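Local coordinates for protein member of s1p family of ribosomal proteins (Pyrococcus furiosus, PDB 5YH1) that probably acts as a nuclease on nucleic acids, its DHH domain holding a bound manganese ion, at residues W169-A175 against H188-R192; I145-K149 against K176-V181. All coordinates share one frame; numbering follows the deposited sequence.

Both contacts belong to the DHH domain and sit on the same side of the chain's centre, their own centres about 15 Å apart. Their segments alternate along the chain: 145-149 comes first, then 169-175, 176-181 and 188-192. The small antiparallel hairpin of 169-171 and 174-175 runs straight into the 3-10 turn of 176-179. Strand 183-185, an outermost strand, within this chain, of the parallel sheet, leads to 188-192. The two contacts meet where His189 NE2 of contact 1 probably hydrogen-bonds Asp178 OD2 of contact 2 at 2.8 Å. Together they tie helix 145-152, the hairpin and turn, and the loop after strand 183-185 to one another, the loop lying near the manganese site.

Contact 1. Residues W169-A175 against H188-R192; sequences WISEDKA and HHVKR
The small hairpin 169-175 of the DHH domain packs on the loop after strand 183-185, chiefly through Trp169, Arg192 and His189. The guanidinium of Arg192 lies flat over one face of the Trp169 indole, with planes 5° apart. Its CZ stands 3.5 Å from the centroid of the six-membered ring, a cation-pi stack. The bend of the arginine chain at chi2 (-87°) helps lay the group there. NH1 and NH2 of Arg192 both grip Glu172 O, which lies in the guanidinium plane, at 2.8 and 2.6 Å. NH1 comes nearly along the C=O axis, whereas NH2 sits above the carbonyl plane. The edge of Trp169 meets the face of His189, whose NE2 is held by Asp178, in an offset edge-to-face pair, with CZ3 of Trp169 3.5 Å from CD2 of His189. With an alanine in place of Trp169, the Arg192 guanidinium would probably lose the flat surface it stacks on, and His189 one of its aromatic neighbours. His188, just before His189, lies about 5 Å from the manganese ligand His163, side chain to side chain. Stacking and the two-nitrogen grip fix the plane of the Arg192 guanidinium, and its charge is likely to polarise the Glu172 carbonyl.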
# COMPACT_ATOMS: atom_id res chain seq x y z
N TRP A 169 12.25 -3.27 -34.36
CA TRP A 169 12.22 -2.32 -35.47
C TRP A 169 11.39 -2.86 -36.63
O TRP A 169 11.51 -4.02 -36.99
CB TRP A 169 13.65 -1.96 -35.91
CG TRP A 169 14.39 -1.27 -34.81
CD1 TRP A 169 15.21 -1.85 -33.89
CD2 TRP A 169 14.31 0.11 -34.46
NE1 TRP A 169 15.68 -0.91 -33.01
CE2 TRP A 169 15.14 0.31 -33.34
CE3 TRP A 169 13.63 1.20 -34.99
CZ2 TRP A 169 15.31 1.56 -32.74
CZ3 TRP A 169 13.79 2.45 -34.41
CH2 TRP A 169 14.63 2.61 -33.29
N ILE A 170 10.52 -2.01 -37.17
CA ILE A 170 9.73 -2.36 -38.35
C ILE A 170 10.27 -1.70 -39.61
O ILE A 170 10.01 -2.16 -40.72
CB ILE A 170 8.22 -2.05 -38.17
CG1 ILE A 170 7.99 -0.58 -37.81
CG2 ILE A 170 7.61 -2.95 -37.11
CD1 ILE A 170 6.53 -0.20 -37.74
N SER A 171 11.02 -0.61 -39.45
CA SER A 171 11.78 -0.02 -40.54
C SER A 171 13.05 0.62 -39.97
O SER A 171 13.37 0.42 -38.79
CB SER A 171 10.94 1.00 -41.31
OG SER A 171 10.88 2.24 -40.63
N GLU A 172 13.77 1.38 -40.79
CA GLU A 172 15.05 1.98 -40.38
C GLU A 172 14.88 2.95 -39.21
O GLU A 172 15.68 2.93 -38.27
CB GLU A 172 15.75 2.67 -41.57
CG GLU A 172 14.97 3.81 -42.23
CD GLU A 172 15.63 4.34 -43.50
OE1 GLU A 172 15.70 5.58 -43.65
OE2 GLU A 172 16.07 3.53 -44.34
N ASP A 173 13.83 3.77 -39.24
CA ASP A 173 13.60 4.74 -38.17
C ASP A 173 12.20 4.61 -37.53
O ASP A 173 11.65 5.59 -37.05
CB ASP A 173 13.84 6.17 -38.68
CG ASP A 173 12.99 6.51 -39.89
OD1 ASP A 173 12.14 5.68 -40.28
OD2 ASP A 173 13.17 7.61 -40.45
N LYS A 174 11.65 3.40 -37.53
CA LYS A 174 10.35 3.15 -36.90
C LYS A 174 10.32 1.81 -36.18
O LYS A 174 10.71 0.78 -36.74
CB LYS A 174 9.22 3.23 -37.92
CG LYS A 174 7.86 3.41 -37.27
CD LYS A 174 6.75 3.68 -38.27
CE LYS A 174 5.47 4.07 -37.54
NZ LYS A 174 4.27 4.01 -38.42
N ALA A 175 9.85 1.83 -34.93
CA ALA A 175 9.72 0.63 -34.13
C ALA A 175 8.25 0.30 -33.91
O ALA A 175 7.38 1.14 -34.13
CB ALA A 175 10.41 0.80 -32.79
N HIS A 188 17.73 6.52 -30.26
CA HIS A 188 17.89 5.25 -30.96
C HIS A 188 17.30 5.25 -32.39
O HIS A 188 17.67 4.43 -33.19
CB HIS A 188 17.25 4.10 -30.16
CG HIS A 188 18.00 3.73 -28.93
ND1 HIS A 188 18.93 2.71 -28.91
CD2 HIS A 188 17.95 4.21 -27.66
CE1 HIS A 188 19.43 2.59 -27.69
NE2 HIS A 188 18.85 3.49 -26.91
N HIS A 189 16.36 6.15 -32.67
CA HIS A 189 15.76 6.27 -34.00
C HIS A 189 16.76 6.82 -35.02
O HIS A 189 16.73 6.43 -36.18
CB HIS A 189 14.54 7.19 -33.99
CG HIS A 189 13.32 6.58 -33.40
ND1 HIS A 189 12.85 6.92 -32.15
CD2 HIS A 189 12.46 5.64 -33.87
CE1 HIS A 189 11.76 6.22 -31.88
NE2 HIS A 189 11.51 5.44 -32.91
N VAL A 190 17.61 7.74 -34.58
CA VAL A 190 18.55 8.40 -35.47
C VAL A 190 19.97 7.87 -35.34
O VAL A 190 20.80 8.14 -36.19
CB VAL A 190 18.53 9.93 -35.27
CG1 VAL A 190 17.12 10.46 -35.48
CG2 VAL A 190 19.06 10.32 -33.89
N LYS A 191 20.23 7.11 -34.28
CA LYS A 191 21.54 6.52 -34.03
C LYS A 191 21.37 5.35 -33.08
O LYS A 191 21.31 5.54 -31.86
CB LYS A 191 22.49 7.56 -33.42
CG LYS A 191 23.96 7.16 -33.41
CD LYS A 191 24.75 8.06 -32.47
CE LYS A 191 26.12 8.44 -33.01
NZ LYS A 191 26.92 7.24 -33.36
N ARG A 192 21.29 4.15 -33.63
CA ARG A 192 21.07 2.95 -32.82
C ARG A 192 22.13 2.83 -31.74
O ARG A 192 23.30 3.06 -31.99
CB ARG A 192 21.12 1.69 -33.68
CG ARG A 192 20.02 1.59 -34.72
CD ARG A 192 18.75 0.96 -34.18
NE ARG A 192 17.93 0.50 -35.30
CZ ARG A 192 17.22 1.30 -36.10
NH1 ARG A 192 17.18 2.62 -35.92
NH2 ARG A 192 16.52 0.76 -37.10

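Contact 2. Residues I145-K149 against K176-V181; sequences IPAYK and KVDEYV
Tyr180, Ile145 and Tyr148 carry most of this contact between the start of helix 145-152 and the 3-10 turn 176-179 with the residues after it. The ring of Tyr180 takes CG2 of Ile145 over the centre of one face, a CH-pi contact with the carbon 3.8 Å from the ring centroid. The other branch of Ile145, its CG1 anti to the carbonyl carbon (chi1 -72°), brings CD1 3.9 Å from Val177 CA and 3.8 Å from Tyr180 CE2. One turn later in the helix, Tyr148 lays its CB against Tyr180 CB at 3.7 Å. Val181 CG1 covers one face of the Tyr148 ring, offset toward the rim, 3.4 Å from CE2 of that ring. Val177 CG2 meets the same ring at its edge. The Tyr148 hydroxyl is hydrogen-bonded to Gly139 O. Lys149 crosses Tyr180 obliquely, its CE 3.8 Å from the Tyr180 OH. Pro146 and Lys149 also pack against a second subunit. Tyr148 and Val181 also pack on Ile158 and Val160 of strand 158-161, so the contact joins helix and turn to the parallel sheet of the DHH domain. No hydrogen bond joins the two segments; the contact rests on apolar and CH-pi packing, largely round the two tyrosines.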
# COMPACT_ATOMS: atom_id res chain seq x y z
N ILE A 145 3.40 -1.25 -24.73
CA ILE A 145 2.26 -1.31 -25.65
C ILE A 145 0.91 -1.66 -24.98
O ILE A 145 -0.12 -1.04 -25.28
CB ILE A 145 2.58 -2.26 -26.83
CG1 ILE A 145 3.60 -1.56 -27.75
CG2 ILE A 145 1.32 -2.62 -27.61
CD1 ILE A 145 4.12 -2.40 -28.90
N PRO A 146 0.90 -2.63 -24.06
CA PRO A 146 -0.36 -2.92 -23.35
C PRO A 146 -1.01 -1.69 -22.73
O PRO A 146 -2.22 -1.52 -22.82
CB PRO A 146 0.06 -3.93 -22.29
CG PRO A 146 1.22 -4.65 -22.91
CD PRO A 146 1.95 -3.63 -23.74
N ALA A 147 -0.21 -0.83 -22.11
CA ALA A 147 -0.73 0.42 -21.55
C ALA A 147 -1.30 1.32 -22.63
O ALA A 147 -2.34 1.96 -22.44
CB ALA A 147 0.38 1.16 -20.79
N TYR A 148 -0.62 1.38 -23.77
CA TYR A 148 -1.05 2.25 -24.86
C TYR A 148 -2.32 1.73 -25.54
O TYR A 148 -3.16 2.52 -25.94
CB TYR A 148 0.08 2.46 -25.89
CG TYR A 148 1.36 3.07 -25.33
CD1 TYR A 148 1.33 3.98 -24.27
CD2 TYR A 148 2.59 2.75 -25.88
CE1 TYR A 148 2.50 4.54 -23.78
CE2 TYR A 148 3.76 3.30 -25.39
CZ TYR A 148 3.71 4.19 -24.35
OH TYR A 148 4.88 4.74 -23.87
N LYS A 149 -2.47 0.42 -25.66
CA LYS A 149 -3.72 -0.15 -26.17
C LYS A 149 -4.91 0.30 -25.33
O LYS A 149 -5.97 0.62 -25.87
CB LYS A 149 -3.66 -1.67 -26.22
CG LYS A 149 -2.77 -2.16 -27.34
CD LYS A 149 -2.67 -3.67 -27.33
CE LYS A 149 -1.96 -4.15 -28.58
NZ LYS A 149 -2.06 -5.63 -28.71
N LYS A 176 8.01 -0.92 -33.44
CA LYS A 176 6.66 -1.40 -33.19
C LYS A 176 5.86 -0.47 -32.27
O LYS A 176 4.71 -0.14 -32.56
CB LYS A 176 6.71 -2.81 -32.59
CG LYS A 176 5.37 -3.52 -32.59
CD LYS A 176 5.47 -4.91 -31.98
CE LYS A 176 4.13 -5.63 -32.06
NZ LYS A 176 4.06 -6.76 -31.09
N VAL A 177 6.49 -0.03 -31.18
CA VAL A 177 5.83 0.85 -30.21
C VAL A 177 5.35 2.15 -30.83
O VAL A 177 4.38 2.74 -30.35
CB VAL A 177 6.75 1.17 -29.00
CG1 VAL A 177 7.89 2.10 -29.40
CG2 VAL A 177 5.95 1.76 -27.85
N ASP A 178 6.03 2.61 -31.89
CA ASP A 178 5.70 3.91 -32.51
C ASP A 178 4.29 3.97 -33.10
O ASP A 178 3.71 5.06 -33.20
CB ASP A 178 6.72 4.29 -33.59
CG ASP A 178 8.09 4.61 -33.02
OD1 ASP A 178 8.18 5.31 -31.99
OD2 ASP A 178 9.09 4.16 -33.60
N GLU A 179 3.75 2.82 -33.49
CA GLU A 179 2.37 2.77 -34.00
C GLU A 179 1.32 3.10 -32.93
O GLU A 179 0.19 3.42 -33.27
CB GLU A 179 2.07 1.41 -34.60
CG GLU A 179 2.91 1.10 -35.83
CD GLU A 179 2.78 -0.35 -36.30
OE1 GLU A 179 2.78 -1.27 -35.44
OE2 GLU A 179 2.70 -0.56 -37.52
N TYR A 180 1.70 3.03 -31.65
CA TYR A 180 0.74 3.26 -30.57
C TYR A 180 0.89 4.62 -29.90
O TYR A 180 0.12 4.94 -29.00
CB TYR A 180 0.86 2.16 -29.52
CG TYR A 180 0.59 0.79 -30.08
CD1 TYR A 180 -0.70 0.26 -30.08
CD2 TYR A 180 1.61 0.04 -30.64
CE1 TYR A 180 -0.95 -1.00 -30.61
CE2 TYR A 180 1.37 -1.22 -31.17
CZ TYR A 180 0.09 -1.73 -31.14
OH TYR A 180 -0.14 -2.98 -31.66
N VAL A 181 1.88 5.42 -30.32
CA VAL A 181 2.08 6.75 -29.74
C VAL A 181 2.19 7.81 -30.84
O VAL A 181 2.55 7.49 -31.97
CB VAL A 181 3.33 6.81 -28.83
CG1 VAL A 181 3.22 5.77 -27.71
CG2 VAL A 181 4.62 6.62 -29.61